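Local coordinates for protein Cry37AA1 (Bacillus thuringiensis, PDB 4RHZ) that binds calcium and forms the C2-fold partner of the aerolysin-type protein Cry23Aa1 in a binary complex, probably acting with it as an insecticidal toxin, at residues T9-N14 and R53-Q58; I27-T32 and M73-D78; H36-W41 and Q58-S63; S100-T105 and Y121-A126. All coordinates share one frame; numbering follows the deposited sequence.

How the interactions relate
All four contacts belong to one two-sheet C2-type sandwich. Interaction 1 pairs neighbouring strands 4-13 and 55-62 of one sheet, and interaction 2 pairs 26-30 with 73-81 of the other; their centres lie about 15 Å apart, with Ile27 packing on Ile10 and Phe12 between the layers. Interaction 3, its centre about 9 Å from that of interaction 2, joins the sheets along one side and shares Gln58 with interaction 1. Along the chain it is nested inside the loop closed by interaction 2, whereas interactions 1 and 2 alternate. Interaction 4 comes last, where the connection between the sheets packs on strand 115-125; it and interaction 2 both reach Cry23Aa1.

Interaction 1 of 4, residues T9-N14 and R53-Q58; sequences TINFYN and RSTYTQ
The Phe12 ring has the backbone of Ser54 and CB of Tyr56 at its edge, nearly in plane, while Ile10 CG2 lies over one face, 3.6 Å above the plane of the Phe12 ring. Tyr56 CB comes to 3.9 Å from Phe12 CE1, and the two aromatic side chains run side by side and point the same way. Arg53 CG reaches Phe12 CE1 obliquely at 3.6 Å; beyond it the arginine chain bends twice, setting its guanidinium with one face against the rim of the Tyr56 ring at CE1. Ile10 CD1 meets Tyr56 CD2 at 4.1 Å. With CG anti to the backbone N (chi1 180°), Tyr56 sends its ring away from strand 9-13, and Trp41 of the facing sheet meets that ring edge-to-face.

The opposite surface is more polar and more exposed: Thr9 and Thr55 share it, and Asn11 lies alongside Thr55. Between the two surfaces, Ile10 and Tyr56 form an antiparallel hydrogen-bonded pair, with Ile10 N giving a nearly straight bond to Tyr56 O (2.8 Å, 174°) and Tyr56 N answering to Ile10 O. Phe12 N to Ser54 O (2.9 Å) adds a third bond one residue ahead of strand 55-58. One aromatic, inward surface and one threonine-rich outer surface are what an antiparallel sheet in a beta sandwich presents, here the C2 fold.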
loop_
_atom_site.group_PDB
_atom_site.type_symbol
_atom_site.label_atom_id
_atom_site.label_comp_id
_atom_site.label_asym_id
_atom_site.label_seq_id
_atom_site.Cartn_x
_atom_site.Cartn_y
_atom_site.Cartn_z
ATOM N N THR B 9 13.770 -5.142 10.869
ATOM C CA THR B 9 14.222 -5.381 9.484
ATOM C C THR B 9 14.485 -4.063 8.874
ATOM O O THR B 9 13.579 -3.293 8.722
ATOM C CB THR B 9 13.145 -6.098 8.653
ATOM O OG1 THR B 9 12.817 -7.301 9.325
ATOM C CG2 THR B 9 13.669 -6.422 7.255
ATOM N N ILE B 10 15.714 -3.825 8.491
ATOM C CA ILE B 10 16.094 -2.557 8.076
ATOM C C ILE B 10 16.484 -2.613 6.608
ATOM O O ILE B 10 17.246 -3.524 6.211
ATOM C CB ILE B 10 17.364 -2.147 8.868
ATOM C CG1 ILE B 10 17.115 -2.239 10.408
ATOM C CG2 ILE B 10 17.865 -0.834 8.394
ATOM C CD1 ILE B 10 18.334 -1.889 11.237
ATOM N N ASN B 11 16.017 -1.618 5.815
ATOM C CA ASN B 11 16.381 -1.514 4.421
ATOM C C ASN B 11 17.006 -0.214 4.103
ATOM O O ASN B 11 16.493 0.826 4.530
ATOM C CB ASN B 11 15.134 -1.700 3.576
ATOM C CG ASN B 11 14.830 -3.150 3.373
ATOM O OD1 ASN B 11 15.511 -3.789 2.606
ATOM N ND2 ASN B 11 13.866 -3.699 4.100
ATOM N N PHE B 12 18.108 -0.267 3.339
ATOM C CA PHE B 12 18.879 0.887 2.975
ATOM C C PHE B 12 18.688 1.218 1.490
ATOM O O PHE B 12 18.675 0.335 0.688
ATOM C CB PHE B 12 20.347 0.605 3.226
ATOM C CG PHE B 12 20.675 0.189 4.667
ATOM C CD1 PHE B 12 20.614 -1.159 5.055
ATOM C CD2 PHE B 12 21.097 1.161 5.614
ATOM C CE1 PHE B 12 20.947 -1.537 6.370
ATOM C CE2 PHE B 12 21.441 0.809 6.904
ATOM C CZ PHE B 12 21.374 -0.552 7.310
ATOM N N TYR B 13 18.612 2.503 1.120
ATOM C CA TYR B 13 18.340 2.914 -0.247
ATOM C C TYR B 13 19.240 4.069 -0.546
ATOM O O TYR B 13 19.389 4.940 0.325
ATOM C CB TYR B 13 16.890 3.361 -0.391
ATOM C CG TYR B 13 15.920 2.283 -0.128
ATOM C CD1 TYR B 13 15.477 1.430 -1.166
ATOM C CD2 TYR B 13 15.438 2.081 1.149
ATOM C CE1 TYR B 13 14.527 0.353 -0.895
ATOM C CE2 TYR B 13 14.505 1.099 1.420
ATOM C CZ TYR B 13 14.055 0.205 0.399
ATOM O OH TYR B 13 13.118 -0.787 0.728
ATOM N N ASN B 14 19.841 4.084 -1.751
ATOM C CA ASN B 14 20.690 5.204 -2.244
ATOM C C ASN B 14 20.710 5.038 -3.762
ATOM O O ASN B 14 21.334 4.103 -4.240
ATOM C CB ASN B 14 22.105 5.087 -1.683
ATOM C CG ASN B 14 22.970 6.380 -1.814
ATOM O OD1 ASN B 14 22.520 7.513 -2.060
ATOM N ND2 ASN B 14 24.252 6.190 -1.582
ATOM N N ARG B 53 25.200 -3.567 1.824
ATOM C CA ARG B 53 24.116 -3.963 2.681
ATOM C C ARG B 53 22.861 -3.336 2.173
ATOM O O ARG B 53 22.729 -2.115 2.191
ATOM C CB ARG B 53 24.397 -3.544 4.145
ATOM C CG ARG B 53 23.312 -3.962 5.143
ATOM C CD ARG B 53 23.336 -5.448 5.465
ATOM N NE ARG B 53 24.671 -5.811 5.891
ATOM C CZ ARG B 53 25.028 -6.961 6.461
ATOM N NH1 ARG B 53 24.122 -7.918 6.739
ATOM N NH2 ARG B 53 26.312 -7.136 6.779
ATOM N N SER B 54 21.921 -4.143 1.720
ATOM C CA SER B 54 20.656 -3.549 1.321
ATOM C C SER B 54 19.544 -3.818 2.366
ATOM O O SER B 54 18.695 -2.957 2.596
ATOM C CB SER B 54 20.284 -3.872 -0.163
ATOM O OG SER B 54 19.560 -5.073 -0.332
ATOM N N THR B 55 19.581 -4.988 2.988
ATOM C CA THR B 55 18.658 -5.368 4.039
ATOM C C THR B 55 19.501 -5.971 5.147
ATOM O O THR B 55 20.498 -6.626 4.852
ATOM C CB THR B 55 17.665 -6.435 3.572
ATOM O OG1 THR B 55 17.217 -6.124 2.244
ATOM C CG2 THR B 55 16.508 -6.504 4.510
ATOM N N TYR B 56 19.086 -5.745 6.395
ATOM C CA TYR B 56 19.772 -6.168 7.581
ATOM C C TYR B 56 18.674 -6.574 8.522
ATOM O O TYR B 56 17.695 -5.855 8.689
ATOM C CB TYR B 56 20.552 -4.992 8.201
ATOM C CG TYR B 56 21.280 -5.389 9.446
ATOM C CD1 TYR B 56 22.471 -6.083 9.355
ATOM C CD2 TYR B 56 20.752 -5.133 10.733
ATOM C CE1 TYR B 56 23.142 -6.510 10.471
ATOM C CE2 TYR B 56 21.439 -5.549 11.887
ATOM C CZ TYR B 56 22.628 -6.242 11.740
ATOM O OH TYR B 56 23.370 -6.683 12.833
ATOM N N THR B 57 18.847 -7.722 9.144
ATOM C CA THR B 57 17.880 -8.234 10.091
ATOM C C THR B 57 18.592 -8.525 11.412
ATOM O O THR B 57 19.748 -8.979 11.420
ATOM C CB THR B 57 17.194 -9.471 9.532
ATOM O OG1 THR B 57 16.733 -9.168 8.212
ATOM C CG2 THR B 57 16.018 -9.888 10.391
ATOM N N GLN B 58 17.909 -8.219 12.521
ATOM C CA GLN B 58 18.433 -8.363 13.884
ATOM C C GLN B 58 17.321 -8.620 14.878
ATOM O O GLN B 58 16.254 -7.989 14.781
ATOM C CB GLN B 58 19.068 -7.058 14.306
ATOM C CG GLN B 58 20.493 -7.207 14.382
ATOM C CD GLN B 58 21.005 -7.126 15.779
ATOM O OE1 GLN B 58 21.336 -8.126 16.392
ATOM N NE2 GLN B 58 21.119 -5.919 16.270
#

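Interaction 2 of 4, residues I27-T32 and M73-D78; sequences IKAYLT and MCFYGD
Tyr30 and Tyr76 both hold CG between the backbone N and the carbonyl carbon (chi1 60° and 65°), which swings each ring across to the partner strand. Tyr30 thereby lies against Cys74, whose CB sits over one ring face, 3.6 Å from the centroid of the Tyr30 ring, in a CH-pi contact; Cys74 SG approaches the same ring obliquely and continues into the disulfide with Cys99. The Tyr76 ring takes Lys28 CB over one face, and the extended lysine chain passes Tyr76 OH at 3.6 Å from its CD. A water accepts from Lys28 NZ and gives a weak bond to Tyr76 OH, whose stronger partner is Asp37.

On the other surface Ala29 CB rests 3.8 Å from Phe75 CD2, and Met73 SD meets Leu31 CD1 at 4.2 Å. Four backbone bonds join the antiparallel strands, the straightest from Lys28 N to Tyr76 O (2.9 Å, 174°).

Strand 26-30 is flanked by 38-43 and strand 73-81 by 89-100, which makes this the central pair of its sheet. Ile27, Met73 and Phe75 pack inward on strand 4-13, while on the surface of Cys74 and Tyr76, Tyr30 OH hydrogen-bonds Thr247 of the Cry23Aa1 chain.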
loop_
_atom_site.group_PDB
_atom_site.type_symbol
_atom_site.label_atom_id
_atom_site.label_comp_id
_atom_site.label_asym_id
_atom_site.label_seq_id
_atom_site.Cartn_x
_atom_site.Cartn_y
_atom_site.Cartn_z
ATOM N N ILE B 27 22.083 2.964 13.622
ATOM C CA ILE B 27 20.676 3.238 13.822
ATOM C C ILE B 27 20.335 2.775 15.255
ATOM O O ILE B 27 20.792 1.692 15.742
ATOM C CB ILE B 27 19.771 2.503 12.778
ATOM C CG1 ILE B 27 20.092 2.997 11.337
ATOM C CG2 ILE B 27 18.239 2.671 13.084
ATOM C CD1 ILE B 27 19.724 1.950 10.257
ATOM N N LYS B 28 19.545 3.581 15.939
ATOM C CA LYS B 28 19.191 3.284 17.322
ATOM C C LYS B 28 17.706 3.387 17.511
ATOM O O LYS B 28 17.040 4.074 16.767
ATOM C CB LYS B 28 19.840 4.278 18.267
ATOM C CG LYS B 28 21.350 4.125 18.298
ATOM C CD LYS B 28 21.953 5.148 19.253
ATOM C CE LYS B 28 23.472 5.093 19.196
ATOM N NZ LYS B 28 24.042 6.138 20.118
ATOM N N ALA B 29 17.224 2.743 18.545
ATOM C CA ALA B 29 15.843 2.791 18.913
ATOM C C ALA B 29 15.712 3.130 20.420
ATOM O O ALA B 29 16.695 2.976 21.193
ATOM C CB ALA B 29 15.262 1.437 18.656
ATOM N N TYR B 30 14.504 3.498 20.832
ATOM C CA TYR B 30 14.152 3.562 22.241
ATOM C C TYR B 30 12.657 3.414 22.324
ATOM O O TYR B 30 11.950 3.722 21.349
ATOM C CB TYR B 30 14.592 4.919 22.884
ATOM C CG TYR B 30 13.983 6.219 22.289
ATOM C CD1 TYR B 30 12.860 6.782 22.831
ATOM C CD2 TYR B 30 14.585 6.888 21.253
ATOM C CE1 TYR B 30 12.279 7.942 22.299
ATOM C CE2 TYR B 30 14.058 8.079 20.744
ATOM C CZ TYR B 30 12.894 8.589 21.281
ATOM O OH TYR B 30 12.311 9.737 20.796
ATOM N N LEU B 31 12.145 3.013 23.476
ATOM C CA LEU B 31 10.711 2.950 23.662
ATOM C C LEU B 31 10.068 4.304 23.944
ATOM O O LEU B 31 9.376 4.880 23.068
ATOM C CB LEU B 31 10.338 1.940 24.745
ATOM C CG LEU B 31 10.314 0.463 24.286
ATOM C CD1 LEU B 31 11.425 0.068 23.347
ATOM C CD2 LEU B 31 10.319 -0.529 25.508
ATOM N N THR B 32 10.289 4.833 25.147
ATOM C CA THR B 32 9.592 6.076 25.506
ATOM C C THR B 32 10.522 7.124 25.992
ATOM O O THR B 32 10.164 8.320 25.965
ATOM C CB THR B 32 8.519 5.849 26.539
ATOM O OG1 THR B 32 9.086 5.111 27.603
ATOM C CG2 THR B 32 7.340 4.948 25.940
ATOM N N MET B 73 7.770 2.535 19.345
ATOM C CA MET B 73 9.187 2.473 19.284
ATOM C C MET B 73 9.623 3.586 18.408
ATOM O O MET B 73 8.940 3.888 17.415
ATOM C CB MET B 73 9.560 1.067 18.780
ATOM C CG MET B 73 11.025 0.845 18.655
ATOM S SD MET B 73 11.686 -0.757 19.275
ATOM C CE MET B 73 10.441 -1.859 19.600
ATOM N N CYS B 74 10.734 4.239 18.762
ATOM C CA CYS B 74 11.150 5.417 18.084
ATOM C C CYS B 74 12.504 5.154 17.528
ATOM O O CYS B 74 13.280 4.479 18.175
ATOM C CB CYS B 74 11.157 6.611 19.059
ATOM S SG CYS B 74 9.508 7.002 19.701
ATOM N N PHE B 75 12.833 5.670 16.333
ATOM C CA PHE B 75 14.076 5.243 15.684
ATOM C C PHE B 75 14.786 6.457 15.165
ATOM O O PHE B 75 14.129 7.432 14.763
ATOM C CB PHE B 75 13.783 4.311 14.489
ATOM C CG PHE B 75 13.070 3.044 14.838
ATOM C CD1 PHE B 75 11.680 2.972 14.763
ATOM C CD2 PHE B 75 13.778 1.901 15.186
ATOM C CE1 PHE B 75 10.989 1.785 15.099
ATOM C CE2 PHE B 75 13.108 0.651 15.465
ATOM C CZ PHE B 75 11.719 0.598 15.469
ATOM N N TYR B 76 16.107 6.404 15.084
ATOM C CA TYR B 76 16.852 7.443 14.347
ATOM C C TYR B 76 18.178 6.921 13.965
ATOM O O TYR B 76 18.631 5.927 14.526
ATOM C CB TYR B 76 17.064 8.687 15.210
ATOM C CG TYR B 76 17.956 8.517 16.469
ATOM C CD1 TYR B 76 19.243 9.000 16.468
ATOM C CD2 TYR B 76 17.475 7.929 17.642
ATOM C CE1 TYR B 76 20.048 8.923 17.594
ATOM C CE2 TYR B 76 18.289 7.822 18.782
ATOM C CZ TYR B 76 19.559 8.350 18.725
ATOM O OH TYR B 76 20.410 8.311 19.773
ATOM N N GLY B 77 18.833 7.616 13.059
ATOM C CA GLY B 77 20.028 7.080 12.481
ATOM C C GLY B 77 20.943 8.189 12.037
ATOM O O GLY B 77 20.484 9.308 11.691
ATOM N N ASP B 78 22.232 7.870 12.059
ATOM C CA ASP B 78 23.259 8.635 11.398
ATOM C C ASP B 78 23.859 7.665 10.389
ATOM O O ASP B 78 24.735 6.864 10.734
ATOM C CB ASP B 78 24.387 9.022 12.396
ATOM C CG ASP B 78 25.413 9.969 11.783
ATOM O OD1 ASP B 78 25.553 10.075 10.530
ATOM O OD2 ASP B 78 26.008 10.728 12.577
HETATM O O HOH W 1 23.732 9.004 19.184
#

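Interaction 3 of 4, residues H36-W41 and Q58-S63; sequences HDFEIW and QTIKIS
Phe38 and Ile62 make the firm packing of this contact, with Phe38 CZ 4.0 Å from Ile62 CG2. A chi1 of 50° tucks the Phe38 ring back over its own backbone and brings it to strand 58-62. In one of two modelled conformers of Ile60, its CD1 touches Ile40 CG2 at 3.7 Å and also meets the edge of the Phe38 ring. Ile40 and Ile62 are buried, and Ile62 continues inward onto Ala6 and Met73.

The Gln58 side is looser and wetter. Its NE2 gives a long but straight bond to Ile40 O (3.3 Å, 170°), with the oxygen close to the plane of the glutamine amide but the nitrogen well above the plane of the Ile40 carbonyl. A water accepts from Gln58 NE2 and donates to Glu39 O (2.8 Å), bridging the two strands beside the direct bond. The carboxylate end of exposed Glu39 leads away from strand 58-62.

Strands 38-43 and 55-62 are edge strands of different sheets within the chain, and between these segments the sandwich closes by side chains and water rather than by a backbone ladder. Apolar contacts of Phe38, Ile40, Ile60 and Ile62 make up one flank, while the amide and its water satisfy two carbonyls where the chain kinks at the Ile40 bulge.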
loop_
_atom_site.group_PDB
_atom_site.type_symbol
_atom_site.label_atom_id
_atom_site.label_comp_id
_atom_site.label_asym_id
_atom_site.label_seq_id
_atom_site.Cartn_x
_atom_site.Cartn_y
_atom_site.Cartn_z
ATOM N N HIS B 36 17.229 6.247 26.859
ATOM C CA HIS B 36 17.385 4.790 26.910
ATOM C C HIS B 36 17.329 4.170 25.523
ATOM O O HIS B 36 16.502 3.284 25.236
ATOM C CB HIS B 36 16.344 4.169 27.831
ATOM C CG HIS B 36 16.427 4.696 29.235
ATOM N ND1 HIS B 36 15.412 4.536 30.158
ATOM C CD2 HIS B 36 17.420 5.382 29.868
ATOM C CE1 HIS B 36 15.777 5.097 31.296
ATOM N NE2 HIS B 36 16.981 5.630 31.131
ATOM N N ASP B 37 18.236 4.617 24.673
ATOM C CA ASP B 37 18.255 4.145 23.333
ATOM C C ASP B 37 19.271 3.016 23.174
ATOM O O ASP B 37 20.185 2.844 23.976
ATOM C CB ASP B 37 18.544 5.286 22.368
ATOM C CG ASP B 37 19.883 5.917 22.633
ATOM O OD1 ASP B 37 20.326 6.754 21.818
ATOM O OD2 ASP B 37 20.513 5.583 23.653
ATOM N N PHE B 38 19.120 2.255 22.104
ATOM C CA PHE B 38 20.003 1.124 21.904
ATOM C C PHE B 38 20.242 0.921 20.426
ATOM O O PHE B 38 19.375 1.244 19.628
ATOM C CB PHE B 38 19.415 -0.097 22.603
ATOM C CG PHE B 38 17.973 -0.378 22.285
ATOM C CD1 PHE B 38 17.642 -1.257 21.259
ATOM C CD2 PHE B 38 16.952 0.163 23.043
ATOM C CE1 PHE B 38 16.327 -1.568 20.949
ATOM C CE2 PHE B 38 15.611 -0.128 22.778
ATOM C CZ PHE B 38 15.286 -0.994 21.688
ATOM N N GLU B 39 21.424 0.463 20.051
ATOM C CA GLU B 39 21.661 0.155 18.650
ATOM C C GLU B 39 20.980 -1.089 18.158
ATOM O O GLU B 39 20.960 -2.129 18.838
ATOM C CB GLU B 39 23.127 0.113 18.210
ATOM C CG GLU B 39 24.089 -0.261 19.221
ATOM C CD GLU B 39 24.446 0.923 20.090
ATOM O OE1 GLU B 39 23.952 0.907 21.257
ATOM O OE2 GLU B 39 25.199 1.828 19.610
ATOM N N ILE B 40 20.371 -0.933 16.990
ATOM C CA ILE B 40 19.846 -2.062 16.233
ATOM C C ILE B 40 20.696 -2.335 14.986
ATOM O O ILE B 40 20.546 -3.364 14.341
ATOM C CB ILE B 40 18.313 -1.887 15.922
ATOM C CG1 ILE B 40 18.067 -0.775 14.887
ATOM C CG2 ILE B 40 17.576 -1.640 17.248
ATOM C CD1 ILE B 40 16.616 -0.734 14.267
ATOM N N TRP B 41 21.620 -1.430 14.689
ATOM C CA TRP B 41 22.526 -1.629 13.603
ATOM C C TRP B 41 23.666 -0.657 13.737
ATOM O O TRP B 41 23.454 0.514 14.041
ATOM C CB TRP B 41 21.834 -1.384 12.246
ATOM C CG TRP B 41 22.772 -1.387 11.083
ATOM C CD1 TRP B 41 23.169 -2.483 10.365
ATOM C CD2 TRP B 41 23.450 -0.254 10.501
ATOM N NE1 TRP B 41 24.072 -2.110 9.383
ATOM C CE2 TRP B 41 24.232 -0.749 9.415
ATOM C CE3 TRP B 41 23.459 1.132 10.777
ATOM C CZ2 TRP B 41 25.034 0.086 8.616
ATOM C CZ3 TRP B 41 24.210 1.973 9.984
ATOM C CH2 TRP B 41 25.020 1.437 8.896
ATOM N N GLN B 58 17.909 -8.219 12.521
ATOM C CA GLN B 58 18.433 -8.363 13.884
ATOM C C GLN B 58 17.321 -8.620 14.878
ATOM O O GLN B 58 16.254 -7.989 14.781
ATOM C CB GLN B 58 19.068 -7.058 14.306
ATOM C CG GLN B 58 20.493 -7.207 14.382
ATOM C CD GLN B 58 21.005 -7.126 15.779
ATOM O OE1 GLN B 58 21.336 -8.126 16.392
ATOM N NE2 GLN B 58 21.119 -5.919 16.270
ATOM N N THR B 59 17.587 -9.510 15.839
ATOM C CA THR B 59 16.701 -9.753 16.956
ATOM C C THR B 59 17.426 -9.455 18.259
ATOM O O THR B 59 18.596 -9.800 18.424
ATOM C CB THR B 59 16.104 -11.166 16.916
ATOM O OG1 THR B 59 15.447 -11.314 15.672
ATOM C CG2 THR B 59 15.022 -11.370 18.051
ATOM N N ILE B 60 16.703 -8.810 19.167
ATOM C CA ILE B 60 17.247 -8.197 20.396
ATOM C C ILE B 60 16.249 -8.491 21.500
ATOM O O ILE B 60 15.025 -8.518 21.263
ATOM C CB ILE B 60 17.274 -6.632 20.277
ATOM C CG1 ILE B 60 18.242 -6.155 19.222
ATOM C CG2 ILE B 60 17.738 -5.974 21.553
ATOM C CD1 ILE B 60 18.335 -4.665 19.221
ATOM N N LYS B 61 16.707 -8.664 22.724
ATOM C CA LYS B 61 15.704 -8.827 23.772
ATOM C C LYS B 61 15.424 -7.505 24.436
ATOM O O LYS B 61 16.353 -6.757 24.741
ATOM C CB LYS B 61 16.184 -9.860 24.758
ATOM C CG LYS B 61 15.772 -11.281 24.362
ATOM C CD LYS B 61 16.951 -12.138 24.065
ATOM C CE LYS B 61 16.519 -13.615 23.963
ATOM N NZ LYS B 61 15.914 -14.049 25.275
ATOM N N ILE B 62 14.147 -7.184 24.648
ATOM C CA ILE B 62 13.801 -5.883 25.140
ATOM C C ILE B 62 12.606 -5.886 26.087
ATOM O O ILE B 62 11.838 -6.824 26.098
ATOM C CB ILE B 62 13.511 -4.865 24.006
ATOM C CG1 ILE B 62 12.234 -5.189 23.287
ATOM C CG2 ILE B 62 14.710 -4.684 23.034
ATOM C CD1 ILE B 62 11.895 -4.119 22.237
ATOM N N SER B 63 12.474 -4.840 26.888
ATOM C CA SER B 63 11.326 -4.682 27.774
ATOM C C SER B 63 11.116 -3.231 28.042
ATOM O O SER B 63 12.029 -2.396 27.811
ATOM C CB SER B 63 11.533 -5.434 29.096
ATOM O OG SER B 63 12.645 -4.888 29.803
HETATM O O HOH W 2 21.989 -4.643 18.316
#

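Interaction 4 of 4, residues S100-T105 and Y121-A126; sequences STPGVT and YSLTPA
A type II beta turn runs from Thr101 to Val104, closed by Val104 N bonding to Thr101 O, and Gly103 takes the positive phi (107°) expected at its third position. Tyr121 receives this turn, which belongs to the crossover from strand 89-100 to 105-110 between the two sheets of the C2-type sandwich. A chi1 of 71° turns the Tyr121 ring off its strand and onto the loop.

Pro102 covers one face of that ring: its CA makes a CH-pi contact 3.8 Å from the Tyr121 ring centroid, and its CB lies 3.6 Å from Tyr121 CE1. Further round the proline ring, Pro102 CG touches Leu123 CD1 at 4.2 Å, so the proline spans two successive inward-pointing residues of strand 121-125. Ser100 comes at the edge of the tyrosine ring instead, OG 3.5 Å from Tyr121 CE2. The same OG donates to Val104 O from above its carbonyl plane, tying the two ends of the loop together.

A water accepts from both Gly103 N and Tyr121 N, linking turn and strand. Beyond the turn, Thr105 pairs in a parallel ladder with a strand of the Cry23Aa1 chain, and its OG1 bonds Glu48 of that chain. At the tip of the tyrosine, the phenol donates its proton to Ser100 O, with Tyr121 OH and Ser100 O 2.7 Å apart and the hydroxyl tilted 29° from the carbonyl plane.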
loop_
_atom_site.group_PDB
_atom_site.type_symbol
_atom_site.label_atom_id
_atom_site.label_comp_id
_atom_site.label_asym_id
_atom_site.label_seq_id
_atom_site.Cartn_x
_atom_site.Cartn_y
_atom_site.Cartn_z
ATOM N N SER B 100 6.768 4.364 15.520
ATOM C CA SER B 100 5.571 3.679 15.063
ATOM C C SER B 100 5.157 2.588 16.056
ATOM O O SER B 100 5.957 2.156 16.867
ATOM C CB SER B 100 5.880 2.987 13.721
ATOM O OG SER B 100 6.996 2.118 13.895
ATOM N N THR B 101 3.926 2.114 15.949
ATOM C CA THR B 101 3.507 0.843 16.543
ATOM C C THR B 101 4.060 -0.385 15.755
ATOM O O THR B 101 4.388 -0.257 14.594
ATOM C CB THR B 101 1.989 0.744 16.449
ATOM O OG1 THR B 101 1.635 0.863 15.056
ATOM C CG2 THR B 101 1.304 1.903 17.243
ATOM N N PRO B 102 4.185 -1.573 16.394
ATOM C CA PRO B 102 4.717 -2.724 15.630
ATOM C C PRO B 102 3.749 -3.083 14.495
ATOM O O PRO B 102 2.553 -3.107 14.714
ATOM C CB PRO B 102 4.756 -3.865 16.674
ATOM C CG PRO B 102 3.773 -3.466 17.724
ATOM C CD PRO B 102 3.727 -1.966 17.752
ATOM N N GLY B 103 4.261 -3.279 13.287
ATOM C CA GLY B 103 3.345 -3.523 12.158
ATOM C C GLY B 103 3.299 -2.302 11.283
ATOM O O GLY B 103 2.801 -2.386 10.143
ATOM N N VAL B 104 3.778 -1.151 11.791
ATOM C CA VAL B 104 3.927 0.011 10.939
ATOM C C VAL B 104 5.403 0.249 10.812
ATOM O O VAL B 104 6.170 0.045 11.814
ATOM C CB VAL B 104 3.241 1.223 11.504
ATOM C CG1 VAL B 104 3.542 2.489 10.688
ATOM C CG2 VAL B 104 1.692 0.999 11.648
ATOM N N THR B 105 5.827 0.616 9.595
ATOM C CA THR B 105 7.219 0.752 9.275
ATOM C C THR B 105 7.539 2.242 9.310
ATOM O O THR B 105 6.661 3.061 9.009
ATOM C CB THR B 105 7.458 0.134 7.883
ATOM O OG1 THR B 105 7.511 -1.288 8.037
ATOM C CG2 THR B 105 8.719 0.582 7.222
ATOM N N TYR B 121 9.459 -3.583 12.539
ATOM C CA TYR B 121 9.807 -4.391 13.684
ATOM C C TYR B 121 8.631 -5.194 14.111
ATOM O O TYR B 121 7.529 -4.777 13.848
ATOM C CB TYR B 121 10.311 -3.526 14.873
ATOM C CG TYR B 121 9.288 -2.678 15.614
ATOM C CD1 TYR B 121 8.832 -3.058 16.875
ATOM C CD2 TYR B 121 8.813 -1.476 15.072
ATOM C CE1 TYR B 121 7.909 -2.277 17.587
ATOM C CE2 TYR B 121 7.921 -0.643 15.814
ATOM C CZ TYR B 121 7.480 -1.060 17.063
ATOM O OH TYR B 121 6.560 -0.270 17.758
ATOM N N SER B 122 8.884 -6.317 14.795
ATOM C CA SER B 122 7.826 -7.141 15.366
ATOM C C SER B 122 8.302 -7.742 16.680
ATOM O O SER B 122 9.512 -7.841 16.930
ATOM C CB SER B 122 7.430 -8.296 14.405
ATOM O OG SER B 122 8.544 -9.117 14.087
ATOM N N LEU B 123 7.353 -8.187 17.489
ATOM C CA LEU B 123 7.616 -8.701 18.865
ATOM C C LEU B 123 6.915 -10.022 19.150
ATOM O O LEU B 123 5.737 -10.168 18.770
ATOM C CB LEU B 123 7.001 -7.728 19.885
ATOM C CG LEU B 123 7.377 -6.284 19.577
ATOM C CD1 LEU B 123 6.461 -5.322 20.287
ATOM C CD2 LEU B 123 8.840 -6.099 19.970
ATOM N N THR B 124 7.616 -10.908 19.872
ATOM C CA THR B 124 7.052 -12.138 20.452
ATOM C C THR B 124 7.635 -12.305 21.841
ATOM O O THR B 124 8.801 -12.002 22.037
ATOM C CB THR B 124 7.420 -13.447 19.664
ATOM O OG1 THR B 124 8.842 -13.522 19.417
ATOM C CG2 THR B 124 6.641 -13.528 18.368
ATOM N N PRO B 125 6.832 -12.799 22.805
ATOM C CA PRO B 125 7.335 -13.062 24.154
ATOM C C PRO B 125 8.614 -13.848 24.076
ATOM O O PRO B 125 8.712 -14.765 23.238
ATOM C CB PRO B 125 6.256 -13.972 24.742
ATOM C CG PRO B 125 4.989 -13.502 24.096
ATOM C CD PRO B 125 5.357 -12.888 22.764
ATOM N N ALA B 126 9.604 -13.471 24.876
ATOM C CA ALA B 126 10.874 -14.181 24.859
ATOM C C ALA B 126 10.721 -15.389 25.766
ATOM O O ALA B 126 9.847 -15.442 26.665
ATOM C CB ALA B 126 12.057 -13.292 25.349
ATOM O OXT ALA B 126 11.526 -16.305 25.572
HETATM O O HOH W 3 6.904 -2.491 11.978
#